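Local structure of uracil-DNA glycosylase (4ZBY) at residues 117-122 and 183-188; 56-61 and 167-172. The protein belongs to the uracil-DNA glycosylase superfamily and holds an iron/sulfur cluster and a uracil in one alpha/beta domain. All blocks are in the same frame, centred on the assembly; numbering follows the deposited sequence.

Interaction 1 (117-122 and 183-188); sequences IIVTLG and KKIREL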
loop_
_atom_site.group_PDB
_atom_site.type_symbol
_atom_site.label_atom_id
_atom_site.label_comp_id
_atom_site.label_asym_id
_atom_site.label_seq_id
_atom_site.Cartn_x
_atom_site.Cartn_y
_atom_site.Cartn_z
ATOM N N ILE A 117 3.996 -9.921 5.114
ATOM C CA ILE A 117 2.621 -9.428 5.093
ATOM C C ILE A 117 2.511 -8.253 4.144
ATOM O O ILE A 117 3.364 -7.343 4.179
ATOM C CB ILE A 117 2.173 -8.977 6.498
ATOM C CG1 ILE A 117 2.199 -10.137 7.484
ATOM C CG2 ILE A 117 0.776 -8.302 6.477
ATOM C CD1 ILE A 117 2.214 -9.701 8.919
ATOM N N ILE A 118 1.473 -8.262 3.302
ATOM C CA ILE A 118 1.080 -7.055 2.592
ATOM C C ILE A 118 -0.245 -6.574 3.151
ATOM O O ILE A 118 -1.232 -7.304 3.122
ATOM C CB ILE A 118 0.933 -7.275 1.083
ATOM C CG1 ILE A 118 2.289 -7.622 0.461
ATOM C CG2 ILE A 118 0.380 -6.012 0.428
ATOM C CD1 ILE A 118 2.187 -8.149 -0.971
ATOM N N VAL A 119 -0.259 -5.353 3.676
ATOM C CA VAL A 119 -1.512 -4.744 4.125
ATOM C C VAL A 119 -2.055 -3.885 2.988
ATOM O O VAL A 119 -1.394 -2.924 2.584
ATOM C CB VAL A 119 -1.283 -3.880 5.381
ATOM C CG1 VAL A 119 -2.572 -3.249 5.853
ATOM C CG2 VAL A 119 -0.650 -4.729 6.482
ATOM N N THR A 120 -3.215 -4.263 2.449
ATOM C CA THR A 120 -3.778 -3.514 1.323
ATOM C C THR A 120 -4.816 -2.573 1.899
ATOM O O THR A 120 -5.898 -2.969 2.352
ATOM C CB THR A 120 -4.379 -4.409 0.203
ATOM O OG1 THR A 120 -5.318 -5.324 0.753
ATOM C CG2 THR A 120 -3.294 -5.238 -0.487
ATOM N N LEU A 121 -4.450 -1.299 1.874
ATOM C CA LEU A 121 -5.248 -0.236 2.459
ATOM C C LEU A 121 -6.251 0.265 1.434
ATOM O O LEU A 121 -5.901 1.053 0.546
ATOM C CB LEU A 121 -4.339 0.928 2.918
ATOM C CG LEU A 121 -3.226 0.602 3.927
ATOM C CD1 LEU A 121 -2.217 1.771 3.971
ATOM C CD2 LEU A 121 -3.839 0.332 5.308
ATOM N N GLY A 122 -7.490 -0.205 1.552
ATOM C CA GLY A 122 -8.574 0.303 0.716
ATOM C C GLY A 122 -8.874 -0.585 -0.482
ATOM O O GLY A 122 -8.155 -1.560 -0.747
ATOM N N LYS A 183 -4.466 -4.573 15.072
ATOM C CA LYS A 183 -4.163 -5.515 16.158
ATOM C C LYS A 183 -3.989 -6.929 15.602
ATOM O O LYS A 183 -3.109 -7.680 16.034
ATOM C CB LYS A 183 -5.264 -5.506 17.228
ATOM C CG LYS A 183 -5.350 -4.218 18.048
ATOM C CD LYS A 183 -6.453 -4.296 19.115
ATOM C CE LYS A 183 -6.541 -3.010 19.942
ATOM N NZ LYS A 183 -7.682 -3.025 20.908
ATOM N N LYS A 184 -4.847 -7.301 14.651
ATOM C CA LYS A 184 -4.741 -8.608 14.023
ATOM C C LYS A 184 -3.478 -8.720 13.193
ATOM O O LYS A 184 -2.850 -9.789 13.170
ATOM C CB LYS A 184 -5.977 -8.910 13.163
ATOM C CG LYS A 184 -7.238 -9.104 13.990
ATOM C CD LYS A 184 -8.464 -9.243 13.074
ATOM C CE LYS A 184 -9.655 -9.819 13.828
ATOM N NZ LYS A 184 -10.129 -8.890 14.887
ATOM N N ILE A 185 -3.123 -7.634 12.511
ATOM C CA ILE A 185 -1.896 -7.581 11.734
ATOM C C ILE A 185 -0.702 -7.731 12.681
ATOM O O ILE A 185 0.229 -8.465 12.352
ATOM C CB ILE A 185 -1.790 -6.296 10.899
ATOM C CG1 ILE A 185 -2.867 -6.359 9.806
ATOM C CG2 ILE A 185 -0.370 -6.119 10.298
ATOM C CD1 ILE A 185 -3.165 -5.007 9.147
ATOM N N ARG A 186 -0.766 -7.110 13.858
ATOM C CA ARG A 186 0.366 -7.270 14.793
ATOM C C ARG A 186 0.523 -8.737 15.169
ATOM O O ARG A 186 1.631 -9.264 15.191
ATOM C CB ARG A 186 0.206 -6.430 16.055
ATOM C CG ARG A 186 1.488 -6.507 16.936
ATOM C CD ARG A 186 1.268 -6.193 18.376
ATOM N NE ARG A 186 2.520 -6.326 19.128
ATOM C CZ ARG A 186 2.773 -7.239 20.062
ATOM N NH1 ARG A 186 3.960 -7.232 20.651
ATOM N NH2 ARG A 186 1.857 -8.139 20.428
ATOM N N GLU A 187 -0.590 -9.398 15.477
ATOM C CA GLU A 187 -0.513 -10.801 15.884
ATOM C C GLU A 187 0.090 -11.638 14.752
ATOM O O GLU A 187 0.960 -12.466 14.993
ATOM C CB GLU A 187 -1.883 -11.331 16.298
ATOM C CG GLU A 187 -1.843 -12.749 16.804
ATOM C CD GLU A 187 -3.107 -13.152 17.556
ATOM O OE1 GLU A 187 -4.002 -12.292 17.710
ATOM O OE2 GLU A 187 -3.207 -14.322 17.992
ATOM N N LEU A 188 -0.338 -11.409 13.514
ATOM C CA LEU A 188 0.248 -12.146 12.390
ATOM C C LEU A 188 1.753 -11.874 12.229
ATOM O O LEU A 188 2.513 -12.764 11.864
ATOM C CB LEU A 188 -0.484 -11.795 11.085
ATOM C CG LEU A 188 -1.923 -12.301 11.028
ATOM C CD1 LEU A 188 -2.681 -11.613 9.902
ATOM C CD2 LEU A 188 -1.949 -13.804 10.824
#

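Interaction 2 (56-61 and 167-172); sequences VGAAGK and AALYNP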
loop_
_atom_site.group_PDB
_atom_site.type_symbol
_atom_site.label_atom_id
_atom_site.label_comp_id
_atom_site.label_asym_id
_atom_site.label_seq_id
_atom_site.Cartn_x
_atom_site.Cartn_y
_atom_site.Cartn_z
ATOM N N VAL A 56 1.634 11.106 3.948
ATOM C CA VAL A 56 2.152 12.185 4.804
ATOM C C VAL A 56 1.106 13.245 5.154
ATOM O O VAL A 56 1.356 14.133 5.967
ATOM C CB VAL A 56 3.383 12.894 4.160
ATOM C CG1 VAL A 56 4.599 11.999 4.236
ATOM C CG2 VAL A 56 3.122 13.331 2.711
ATOM N N GLY A 57 -0.048 13.166 4.522
ATOM C CA GLY A 57 -1.153 14.055 4.859
ATOM C C GLY A 57 -1.889 13.521 6.081
ATOM O O GLY A 57 -1.368 12.654 6.786
ATOM N N ALA A 58 -3.097 14.026 6.334
ATOM C CA ALA A 58 -3.877 13.599 7.500
ATOM C C ALA A 58 -4.075 12.080 7.570
ATOM O O ALA A 58 -3.880 11.459 8.627
ATOM C CB ALA A 58 -5.239 14.294 7.504
ATOM N N ALA A 59 -4.485 11.475 6.459
ATOM C CA ALA A 59 -4.684 10.031 6.454
ATOM C C ALA A 59 -3.364 9.340 6.728
ATOM O O ALA A 59 -3.311 8.347 7.447
ATOM C CB ALA A 59 -5.245 9.559 5.138
ATOM N N GLY A 60 -2.297 9.855 6.138
ATOM C CA GLY A 60 -0.994 9.281 6.390
ATOM C C GLY A 60 -0.505 9.383 7.828
ATOM O O GLY A 60 0.160 8.456 8.329
ATOM N N LYS A 61 -0.783 10.509 8.477
ATOM C CA LYS A 61 -0.411 10.699 9.878
ATOM C C LYS A 61 -1.152 9.687 10.759
ATOM O O LYS A 61 -0.584 9.162 11.725
ATOM C CB LYS A 61 -0.688 12.131 10.326
ATOM C CG LYS A 61 0.245 13.144 9.617
ATOM C CD LYS A 61 -0.179 14.591 9.845
ATOM C CE LYS A 61 0.686 15.552 9.032
ATOM N NZ LYS A 61 0.368 16.976 9.372
ATOM N N ALA A 167 -10.646 6.877 5.394
ATOM C CA ALA A 167 -12.041 6.598 5.741
ATOM C C ALA A 167 -12.267 6.641 7.246
ATOM O O ALA A 167 -13.406 6.719 7.709
ATOM C CB ALA A 167 -12.476 5.233 5.186
ATOM N N ALA A 168 -11.177 6.597 8.002
ATOM C CA ALA A 168 -11.253 6.547 9.455
ATOM C C ALA A 168 -11.048 7.910 10.104
ATOM O O ALA A 168 -11.222 8.071 11.309
ATOM C CB ALA A 168 -10.239 5.567 9.986
ATOM N N LEU A 169 -10.682 8.897 9.304
ATOM C CA LEU A 169 -10.412 10.229 9.834
ATOM C C LEU A 169 -11.598 10.859 10.559
ATOM O O LEU A 169 -11.428 11.461 11.612
ATOM C CB LEU A 169 -9.963 11.150 8.703
ATOM C CG LEU A 169 -8.551 10.919 8.172
ATOM C CD1 LEU A 169 -8.347 11.781 6.930
ATOM C CD2 LEU A 169 -7.524 11.264 9.242
ATOM N N TYR A 170 -12.796 10.725 10.005
ATOM C CA TYR A 170 -13.954 11.401 10.584
ATOM C C TYR A 170 -15.078 10.425 10.897
ATOM O O TYR A 170 -16.245 10.780 10.863
ATOM C CB TYR A 170 -14.443 12.507 9.638
ATOM C CG TYR A 170 -13.307 13.339 9.088
ATOM C CD1 TYR A 170 -12.707 14.331 9.857
ATOM C CD2 TYR A 170 -12.822 13.120 7.809
ATOM C CE1 TYR A 170 -11.654 15.089 9.359
ATOM C CE2 TYR A 170 -11.773 13.866 7.302
ATOM C CZ TYR A 170 -11.191 14.847 8.079
ATOM O OH TYR A 170 -10.135 15.578 7.564
ATOM N N ASN A 171 -14.707 9.196 11.229
ATOM C CA ASN A 171 -15.669 8.137 11.507
ATOM C C ASN A 171 -15.144 7.273 12.640
ATOM O O ASN A 171 -14.377 6.333 12.396
ATOM C CB ASN A 171 -15.897 7.302 10.246
ATOM C CG ASN A 171 -17.002 6.288 10.403
ATOM O OD1 ASN A 171 -17.283 5.813 11.502
ATOM N ND2 ASN A 171 -17.632 5.936 9.290
ATOM N N PRO A 172 -15.524 7.604 13.880
ATOM C CA PRO A 172 -15.006 6.925 15.073
ATOM C C PRO A 172 -15.190 5.412 15.027
ATOM O O PRO A 172 -14.298 4.659 15.440
ATOM C CB PRO A 172 -15.816 7.546 16.202
ATOM C CG PRO A 172 -16.142 8.910 15.698
ATOM C CD PRO A 172 -16.407 8.729 14.235
#

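Interaction 1 (117-122 and 183-188)
Val119 sets both of its methyls against the tip of Ile185, which projects from helix 172-190 to strand 117-121. Ile185 CD1 sits 3.7 Å from Val119 CG2 and 3.8 Å from Val119 CG1, so one methyl rests on the fork of the valine. Ile185 CG1 is anti to its carbonyl carbon (chi1 -68°), and the extended chi2 of 163° carries CD1 on to the strand. Its other branch adds a looser touch, Ile185 CG2 to Val119 CG2 at 4.1 Å.

On the same strand face, Ile117 CD1 lies 4.0 Å from both Leu188 CB and Leu188 C, so it rests partly on the helix backbone. The two side chains cross at about a right angle. No hydrogen bond joins the segments; the contact is mostly buried. Phe160 of the neighbouring strand 155-162 touches both Ile185 and Leu188, while Val119 also meets Ile37 and Phe39 of strand 37-41.

Strand and helix segments run nearly antiparallel, at 169°, with their axes 10.4 Å apart at closest approach. This is a helix laid on one face of a central sheet, as in the layered alpha/beta fold of the uracil-DNA glycosylase superfamily.

Interaction 2 (56-61 and 167-172)
Leu169 presents both of its methyls to the first turn of helix 58-71, and all the close contacts between the segments run through this one side chain. Leu169 CD1 is 4.0 Å from Ala58 CB and 4.2 Å from Ala59 CB, so it faces two consecutive alanine methyls. Chi1 of -73° sends the branch carbon of the leucine toward the helix; chi2 of 172° sets CD1 anti to CA, where it meets both alanines. Leu169 CB sits over one face of the Tyr170 ring, 3.5 Å above its plane and offset toward the rim. Leu62, one turn further along helix 58-71, touches Leu169 and Ala168 too.

The second kind of contact is with the helix backbone. Leu169 CD2 lies 3.7 Å from Ala58 O, and Leu169 CD1 lies 3.9 Å from Ala59 N.

The polar bonds of each segment are made within it or to residues nearby. Gly57 is the N-cap residue of helix 58-71, and Lys61 N bonds to Gly57 O at 2.8 Å. Glu48 OE2 accepts hydrogen bonds from both Val56 N and Gly57 N. On the other side, Asn171 is the N-cap residue of helix 172-190, and its OD1 accepts a bond from Leu174 N.

The loop between strand 155-162 and helix 172-190 thus packs on the N-terminal turn of helix 58-71, beside the uracil pocket, which Glu48 helps line. The segments are joined by van der Waals contact, with no hydrogen bond or salt bridge between them. With small alanine side chains on the helix, the leucine methyls can come right up to its backbone.

In the fold
Interactions 1 and 2 do not touch. Their centres are about 17 Å apart and their nearest atoms about 8 Å. Their segments alternate along the chain. Helix 172-190 connects them: it begins at the end of 167-172 and carries 183-188 further on. Helix 58-71 is a second bridge, since it starts in interaction 2 and its Leu71 touches Ile185 of interaction 1. The uracil lies much nearer interaction 2. The side chain of Ala59 is about 5 Å from the bound uracil. The side chain of Val119 is about 12 Å from the bound uracil. Phe55, which lines the uracil pocket, directly precedes 56-61 and also touches Leu121 of strand 117-121.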